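PDB 3ON7: oxidoreductase, iron/ascorbate family from Shewanella oneidensis, which probably uses iron(II) and oxygen to break down 2-oxoglutarate, forming ethylene, and to oxidise L-arginine in a coupled reaction. Local coordinates for residues S21-H33 against V203-G215. Residues are numbered along the deposited sequence; the frame is centred on the assembly and turned at random.
Sequences SLRETGFGVLSNH and VPSDFGNIIINIG
Phe27 and Asn213 face each other as a non-hydrogen-bonded pair where strands 27-31 and 210-214 run antiparallel, neighbours in the main sheet of a double-stranded beta-helix (jelly-roll) fold. Asn213 lays its CB over the face of the Phe27 ring, and its amide is turned only 14° from the ring plane, so the two flat groups lie almost parallel. Its CG stands between the backbone N and the carbonyl carbon (chi1 73°), which carries the amide over the rim at CZ. Asn213 ND2 donates to Asp176 OD2, while Ile211 CG2 meets the edge of the Phe27 ring at CD2, 3.5 Å away.

Farther along this side of the sheet, Val29 and Ile211 run side by side, CG1 of the valine 3.7 Å from CD1 of the isoleucine. The other valine branch, CG2, reaches Val203 CG1 at 3.8 Å; two branches at CB let one small residue fill both places. Asn209 rests its ND2 against Val29 CG1 and its OD1 near Ser31 CB, the amide held by a 3.1 Å bond from ND2 to Pro204 O, which it meets from above the carbonyl plane.

On the opposite face, Leu30 CB packs on Ile210 CG2 and its CD1 meets Ile212 CD1, aliphatic groups covered by helix 103-126. Gly28 bonds to Ile212 through both its N and its O, a hydrogen-bonded pair. Beyond the strand end, Ile210 CD1 sits over the His33 ring, 4.2 Å from its centroid, and a water links His33 NE2 to Asn209 O.

Leu30 N donates almost straight to Ile210 O (2.8 Å, 178°), one of five backbone bonds that satisfy peptide groups of this buried strand pair. Since Asp176 belongs to a possible metal site with His174 and His231, Asn213, itself backed by Phe27, may help orient that carboxylate from the second shell.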
ATOM      1  N   SER B  21      31.863  10.129  18.793  1.00 24.10           N
ATOM      2  CA  SER B  21      31.953  10.227  17.345  1.00 23.38           C
ATOM      3  C   SER B  21      30.555  10.334  16.707  1.00 21.88           C
ATOM      4  O   SER B  21      30.356  11.044  15.724  1.00 21.21           O
ATOM      5  CB  SER B  21      32.686   9.006  16.790  1.00 23.12           C
ATOM      6  OG  SER B  21      32.677   9.015  15.382  1.00 21.63           O
ATOM      7  N   LEU B  22      29.596   9.609  17.270  1.00 22.84           N
ATOM      8  CA  LEU B  22      28.229   9.617  16.753  1.00 23.40           C
ATOM      9  C   LEU B  22      27.577  10.952  17.005  1.00 24.81           C
ATOM     10  O   LEU B  22      26.932  11.496  16.120  1.00 25.60           O
ATOM     11  CB  LEU B  22      27.382   8.499  17.381  1.00 23.10           C
ATOM     12  CG  LEU B  22      27.568   7.060  16.868  1.00 24.46           C
ATOM     13  CD1 LEU B  22      26.789   6.090  17.739  1.00 16.70           C
ATOM     14  CD2 LEU B  22      27.152   6.891  15.404  1.00 15.28           C
ATOM     15  N   ARG B  23      27.734  11.467  18.220  1.00 25.51           N
ATOM     16  CA  ARG B  23      27.210  12.788  18.566  1.00 27.93           C
ATOM     17  C   ARG B  23      27.779  13.854  17.641  1.00 27.79           C
ATOM     18  O   ARG B  23      27.049  14.710  17.161  1.00 27.38           O
ATOM     19  CB  ARG B  23      27.548  13.163  20.021  1.00 28.14           C
ATOM     20  CG  ARG B  23      26.883  14.453  20.504  1.00 33.17           C
ATOM     21  CD  ARG B  23      27.618  15.089  21.687  1.00 37.94           C
ATOM     22  NE  ARG B  23      28.927  15.597  21.280  1.00 43.87           N
ATOM     23  CZ  ARG B  23      29.124  16.706  20.567  1.00 46.80           C
ATOM     24  NH1 ARG B  23      28.097  17.466  20.185  1.00 43.94           N
ATOM     25  NH2 ARG B  23      30.365  17.062  20.242  1.00 46.64           N
ATOM     26  N   GLU B  24      29.083  13.806  17.404  1.00 28.43           N
ATOM     27  CA  GLU B  24      29.742  14.850  16.613  1.00 30.34           C
ATOM     28  C   GLU B  24      29.426  14.745  15.110  1.00 28.40           C
ATOM     29  O   GLU B  24      29.167  15.764  14.470  1.00 30.13           O
ATOM     30  CB  GLU B  24      31.259  14.834  16.861  1.00 31.17           C
ATOM     31  CG  GLU B  24      32.041  15.941  16.154  1.00 42.22           C
ATOM     32  CD  GLU B  24      31.541  17.346  16.506  1.00 56.99           C
ATOM     33  OE1 GLU B  24      31.581  17.705  17.709  1.00 60.84           O
ATOM     34  OE2 GLU B  24      31.115  18.089  15.581  1.00 63.02           O
ATOM     35  N   THR B  25      29.446  13.528  14.552  1.00 25.45           N
ATOM     36  CA  THR B  25      29.369  13.343  13.096  1.00 22.78           C
ATOM     37  C   THR B  25      28.171  12.532  12.612  1.00 23.12           C
ATOM     38  O   THR B  25      27.950  12.446  11.412  1.00 24.99           O
ATOM     39  CB  THR B  25      30.608  12.591  12.548  1.00 23.12           C
ATOM     40  OG1 THR B  25      30.527  11.205  12.927  1.00 22.68           O
ATOM     41  CG2 THR B  25      31.896  13.202  13.051  1.00 20.33           C
ATOM     42  N   GLY B  26      27.434  11.888  13.517  1.00 22.53           N
ATOM     43  CA  GLY B  26      26.352  10.979  13.115  1.00 21.50           C
ATOM     44  C   GLY B  26      26.806   9.566  12.789  1.00 21.89           C
ATOM     45  O   GLY B  26      25.973   8.701  12.554  1.00 21.77           O
ATOM     46  N   PHE B  27      28.120   9.337  12.805  1.00 21.85           N
ATOM     47  CA  PHE B  27      28.732   8.075  12.396  1.00 22.47           C
ATOM     48  C   PHE B  27      29.813   7.641  13.382  1.00 22.58           C
ATOM     49  O   PHE B  27      30.446   8.468  14.042  1.00 22.96           O
ATOM     50  CB  PHE B  27      29.387   8.208  11.015  1.00 20.98           C
ATOM     51  CG  PHE B  27      28.454   7.921   9.872  1.00 25.40           C
ATOM     52  CD1 PHE B  27      27.392   8.783   9.585  1.00 19.54           C
ATOM     53  CD2 PHE B  27      28.639   6.796   9.072  1.00 17.42           C
ATOM     54  CE1 PHE B  27      26.542   8.521   8.553  1.00 19.55           C
ATOM     55  CE2 PHE B  27      27.792   6.533   8.032  1.00 21.16           C
ATOM     56  CZ  PHE B  27      26.742   7.392   7.765  1.00 22.03           C
ATOM     57  N   GLY B  28      30.030   6.331  13.434  1.00 21.56           N
ATOM     58  CA  GLY B  28      31.087   5.738  14.234  1.00 21.52           C
ATOM     59  C   GLY B  28      31.669   4.573  13.480  1.00 21.32           C
ATOM     60  O   GLY B  28      30.944   3.840  12.830  1.00 21.30           O
ATOM     61  N   VAL B  29      32.983   4.404  13.551  1.00 22.58           N
ATOM     62  CA  VAL B  29      33.666   3.340  12.829  1.00 21.94           C
ATOM     63  C   VAL B  29      34.333   2.418  13.860  1.00 21.96           C
ATOM     64  O   VAL B  29      35.088   2.891  14.685  1.00 22.46           O
ATOM     65  CB  VAL B  29      34.719   3.951  11.892  1.00 23.65           C
ATOM     66  CG1 VAL B  29      35.474   2.874  11.145  1.00 24.37           C
ATOM     67  CG2 VAL B  29      34.073   4.932  10.933  1.00 18.05           C
ATOM     68  N   LEU B  30      34.021   1.122  13.841  1.00 20.96           N
ATOM     69  CA  LEU B  30      34.617   0.177  14.780  1.00 21.34           C
ATOM     70  C   LEU B  30      35.493  -0.849  14.081  1.00 22.58           C
ATOM     71  O   LEU B  30      35.040  -1.494  13.135  1.00 22.26           O
ATOM     72  CB  LEU B  30      33.540  -0.569  15.564  1.00 20.66           C
ATOM     73  CG  LEU B  30      32.810   0.181  16.672  1.00 23.97           C
ATOM     74  CD1 LEU B  30      31.720  -0.721  17.241  1.00 25.87           C
ATOM     75  CD2 LEU B  30      33.760   0.637  17.744  1.00 23.29           C
ATOM     76  N   SER B  31      36.726  -1.023  14.566  1.00 22.60           N
ATOM     77  CA  SER B  31      37.571  -2.153  14.139  1.00 23.87           C
ATOM     78  C   SER B  31      37.617  -3.249  15.206  1.00 23.88           C
ATOM     79  O   SER B  31      37.228  -3.023  16.362  1.00 23.14           O
ATOM     80  CB  SER B  31      38.982  -1.689  13.807  1.00 24.89           C
ATOM     81  OG  SER B  31      39.791  -1.679  14.956  1.00 27.29           O
ATOM     82  N   ASN B  32      38.071  -4.434  14.800  1.00 24.25           N
ATOM     83  CA  ASN B  32      38.226  -5.570  15.708  1.00 27.00           C
ATOM     84  C   ASN B  32      36.980  -5.842  16.540  1.00 27.26           C
ATOM     85  O   ASN B  32      37.068  -6.016  17.749  1.00 27.91           O
ATOM     86  CB  ASN B  32      39.413  -5.318  16.627  1.00 28.82           C
ATOM     87  CG  ASN B  32      40.704  -5.225  15.863  1.00 33.31           C
ATOM     88  OD1 ASN B  32      41.128  -4.143  15.478  1.00 36.52           O
ATOM     89  ND2 ASN B  32      41.318  -6.370  15.604  1.00 29.08           N
ATOM     90  N   HIS B  33      35.826  -5.829  15.886  1.00 26.81           N
ATOM     91  CA  HIS B  33      34.536  -6.100  16.532  1.00 26.59           C
ATOM     92  C   HIS B  33      34.339  -7.606  16.713  1.00 28.57           C
ATOM     93  O   HIS B  33      35.108  -8.400  16.163  1.00 29.01           O
ATOM     94  CB  HIS B  33      33.380  -5.498  15.701  1.00 26.50           C
ATOM     95  CG  HIS B  33      33.383  -5.923  14.271  1.00 25.03           C
ATOM     96  ND1 HIS B  33      32.810  -7.101  13.843  1.00 24.94           N
ATOM     97  CD2 HIS B  33      33.928  -5.347  13.171  1.00 25.34           C
ATOM     98  CE1 HIS B  33      33.001  -7.232  12.540  1.00 24.99           C
ATOM     99  NE2 HIS B  33      33.676  -6.181  12.108  1.00 22.07           N
ATOM    100  N   VAL B 203      35.151   7.692   4.942  1.00 27.14           N
ATOM    101  CA  VAL B 203      35.005   6.702   5.988  1.00 26.94           C
ATOM    102  C   VAL B 203      36.047   5.620   5.744  1.00 28.33           C
ATOM    103  O   VAL B 203      36.082   5.048   4.657  1.00 29.03           O
ATOM    104  CB  VAL B 203      33.607   6.067   5.978  1.00 25.65           C
ATOM    105  CG1 VAL B 203      33.451   5.155   7.176  1.00 24.83           C
ATOM    106  CG2 VAL B 203      32.528   7.152   5.975  1.00 27.65           C
ATOM    107  N   PRO B 204      36.928   5.370   6.730  1.00 29.10           N
ATOM    108  CA  PRO B 204      37.910   4.286   6.593  1.00 29.83           C
ATOM    109  C   PRO B 204      37.183   2.964   6.422  1.00 28.09           C
ATOM    110  O   PRO B 204      36.408   2.587   7.289  1.00 27.16           O
ATOM    111  CB  PRO B 204      38.681   4.321   7.911  1.00 28.94           C
ATOM    112  CG  PRO B 204      38.437   5.698   8.471  1.00 31.09           C
ATOM    113  CD  PRO B 204      37.133   6.177   7.950  1.00 28.29           C
ATOM    114  N   SER B 205      37.413   2.296   5.301  1.00 27.78           N
ATOM    115  CA  SER B 205      36.590   1.165   4.894  1.00 29.47           C
ATOM    116  C   SER B 205      37.384  -0.137   4.775  1.00 29.71           C
ATOM    117  O   SER B 205      37.027  -1.001   3.992  1.00 26.52           O
ATOM    118  CB  SER B 205      35.913   1.505   3.567  1.00 30.41           C
ATOM    119  OG  SER B 205      35.094   2.660   3.698  1.00 31.02           O
ATOM    120  N   ASP B 206      38.436  -0.280   5.584  1.00 31.47           N
ATOM    121  CA  ASP B 206      39.254  -1.505   5.621  1.00 32.33           C
ATOM    122  C   ASP B 206      38.421  -2.742   5.962  1.00 31.44           C
ATOM    123  O   ASP B 206      37.389  -2.639   6.622  1.00 29.08           O
ATOM    124  CB  ASP B 206      40.356  -1.376   6.668  1.00 34.11           C
ATOM    125  CG  ASP B 206      41.250  -0.167   6.433  1.00 40.65           C
ATOM    126  OD1 ASP B 206      40.884   0.961   6.871  1.00 40.89           O
ATOM    127  OD2 ASP B 206      42.313  -0.354   5.801  1.00 44.75           O
ATOM    128  N   PHE B 207      38.874  -3.911   5.510  1.00 31.36           N
ATOM    129  CA  PHE B 207      38.274  -5.176   5.914  1.00 31.10           C
ATOM    130  C   PHE B 207      38.275  -5.190   7.427  1.00 28.90           C
ATOM    131  O   PHE B 207      39.203  -4.698   8.034  1.00 28.34           O
ATOM    132  CB  PHE B 207      39.098  -6.376   5.431  1.00 33.72           C
ATOM    133  CG  PHE B 207      39.036  -6.619   3.955  1.00 34.21           C
ATOM    134  CD1 PHE B 207      37.948  -7.273   3.393  1.00 40.92           C
ATOM    135  CD2 PHE B 207      40.088  -6.226   3.130  1.00 43.55           C
ATOM    136  CE1 PHE B 207      37.891  -7.516   2.020  1.00 44.05           C
ATOM    137  CE2 PHE B 207      40.047  -6.461   1.755  1.00 45.61           C
ATOM    138  CZ  PHE B 207      38.944  -7.110   1.200  1.00 46.00           C
ATOM    139  N   GLY B 208      37.235  -5.754   8.027  1.00 27.87           N
ATOM    140  CA  GLY B 208      37.128  -5.814   9.479  1.00 28.35           C
ATOM    141  C   GLY B 208      36.571  -4.561  10.150  1.00 27.77           C
ATOM    142  O   GLY B 208      36.360  -4.558  11.370  1.00 28.85           O
ATOM    143  N   ASN B 209      36.360  -3.480   9.398  1.00 25.50           N
ATOM    144  CA  ASN B 209      35.679  -2.314   9.977  1.00 25.88           C
ATOM    145  C   ASN B 209      34.185  -2.501   9.904  1.00 25.17           C
ATOM    146  O   ASN B 209      33.663  -3.180   9.013  1.00 23.37           O
ATOM    147  CB  ASN B 209      36.076  -0.979   9.317  1.00 24.54           C
ATOM    148  CG  ASN B 209      37.417  -0.483   9.796  1.00 26.61           C
ATOM    149  OD1 ASN B 209      38.083  -1.157  10.586  1.00 23.15           O
ATOM    150  ND2 ASN B 209      37.823   0.703   9.335  1.00 25.57           N
ATOM    151  N   ILE B 210      33.500  -1.888  10.853  1.00 24.77           N
ATOM    152  CA  ILE B 210      32.061  -1.873  10.819  1.00 24.72           C
ATOM    153  C   ILE B 210      31.626  -0.429  11.088  1.00 22.99           C
ATOM    154  O   ILE B 210      32.129   0.218  12.004  1.00 21.21           O
ATOM    155  CB  ILE B 210      31.507  -2.925  11.790  1.00 23.61           C
ATOM    156  CG1 ILE B 210      30.124  -3.392  11.370  1.00 27.97           C
ATOM    157  CG2 ILE B 210      31.493  -2.407  13.202  1.00 29.16           C
ATOM    158  CD1 ILE B 210      29.747  -4.693  12.014  1.00 28.03           C
ATOM    159  N   ILE B 211      30.744   0.075  10.225  1.00 20.96           N
ATOM    160  CA  ILE B 211      30.334   1.489  10.222  1.00 20.66           C
ATOM    161  C   ILE B 211      28.938   1.568  10.774  1.00 18.13           C
ATOM    162  O   ILE B 211      28.062   0.801  10.366  1.00 19.74           O
ATOM    163  CB  ILE B 211      30.332   2.089   8.788  1.00 21.11           C
ATOM    164  CG1 ILE B 211      31.554   1.617   8.017  1.00 19.30           C
ATOM    165  CG2 ILE B 211      30.265   3.652   8.809  1.00 16.61           C
ATOM    166  CD1 ILE B 211      32.857   1.703   8.781  1.00 29.19           C
ATOM    167  N   ILE B 212      28.734   2.456  11.732  1.00 17.76           N
ATOM    168  CA  ILE B 212      27.452   2.588  12.390  1.00 17.09           C
ATOM    169  C   ILE B 212      27.002   4.026  12.320  1.00 19.21           C
ATOM    170  O   ILE B 212      27.778   4.937  12.619  1.00 21.01           O
ATOM    171  CB  ILE B 212      27.538   2.148  13.855  1.00 19.25           C
ATOM    172  CG1 ILE B 212      27.932   0.662  13.934  1.00 22.64           C
ATOM    173  CG2 ILE B 212      26.209   2.374  14.581  1.00 15.19           C
ATOM    174  CD1 ILE B 212      29.366   0.451  14.263  1.00 26.34           C
ATOM    175  N   ASN B 213      25.743   4.239  11.934  1.00 18.88           N
ATOM    176  CA  ASN B 213      25.220   5.586  11.850  1.00 18.03           C
ATOM    177  C   ASN B 213      23.829   5.754  12.473  1.00 17.99           C
ATOM    178  O   ASN B 213      23.022   4.825  12.502  1.00 19.55           O
ATOM    179  CB  ASN B 213      25.295   6.093  10.412  1.00 17.10           C
ATOM    180  CG  ASN B 213      24.262   5.458   9.494  1.00 21.38           C
ATOM    181  OD1 ASN B 213      24.435   4.336   8.990  1.00 18.58           O
ATOM    182  ND2 ASN B 213      23.193   6.198   9.230  1.00 14.83           N
ATOM    183  N   ILE B 214      23.624   6.934  13.051  1.00 18.80           N
ATOM    184  CA  ILE B 214      22.349   7.394  13.594  1.00 17.91           C
ATOM    185  C   ILE B 214      21.372   7.574  12.442  1.00 18.37           C
ATOM    186  O   ILE B 214      21.769   8.064  11.380  1.00 18.91           O
ATOM    187  CB  ILE B 214      22.524   8.792  14.230  1.00 18.60           C
ATOM    188  CG1 ILE B 214      23.534   8.756  15.374  1.00 17.59           C
ATOM    189  CG2 ILE B 214      21.151   9.401  14.706  1.00 18.72           C
ATOM    190  CD1 ILE B 214      23.172   7.835  16.555  1.00 14.52           C
ATOM    191  N   GLY B 215      20.113   7.192  12.657  1.00 16.57           N
ATOM    192  CA  GLY B 215      19.022   7.418  11.691  1.00 16.59           C
ATOM    193  C   GLY B 215      17.988   8.409  12.237  1.00 18.46           C
ATOM    194  O   GLY B 215      17.999   8.736  13.439  1.00 16.52           O
TER
HETATM  195  O   HOH W   1      24.142   9.317  10.735  1.00 20.05           O
HETATM  196  O   HOH W   2      39.546  -5.160  12.451  1.00 27.98           O
HETATM  197  O   HOH W   3      37.022  -6.595  12.962  1.00 31.74           O
HETATM  198  O   HOH W   4      33.876  -6.162   9.359  1.00 35.04           O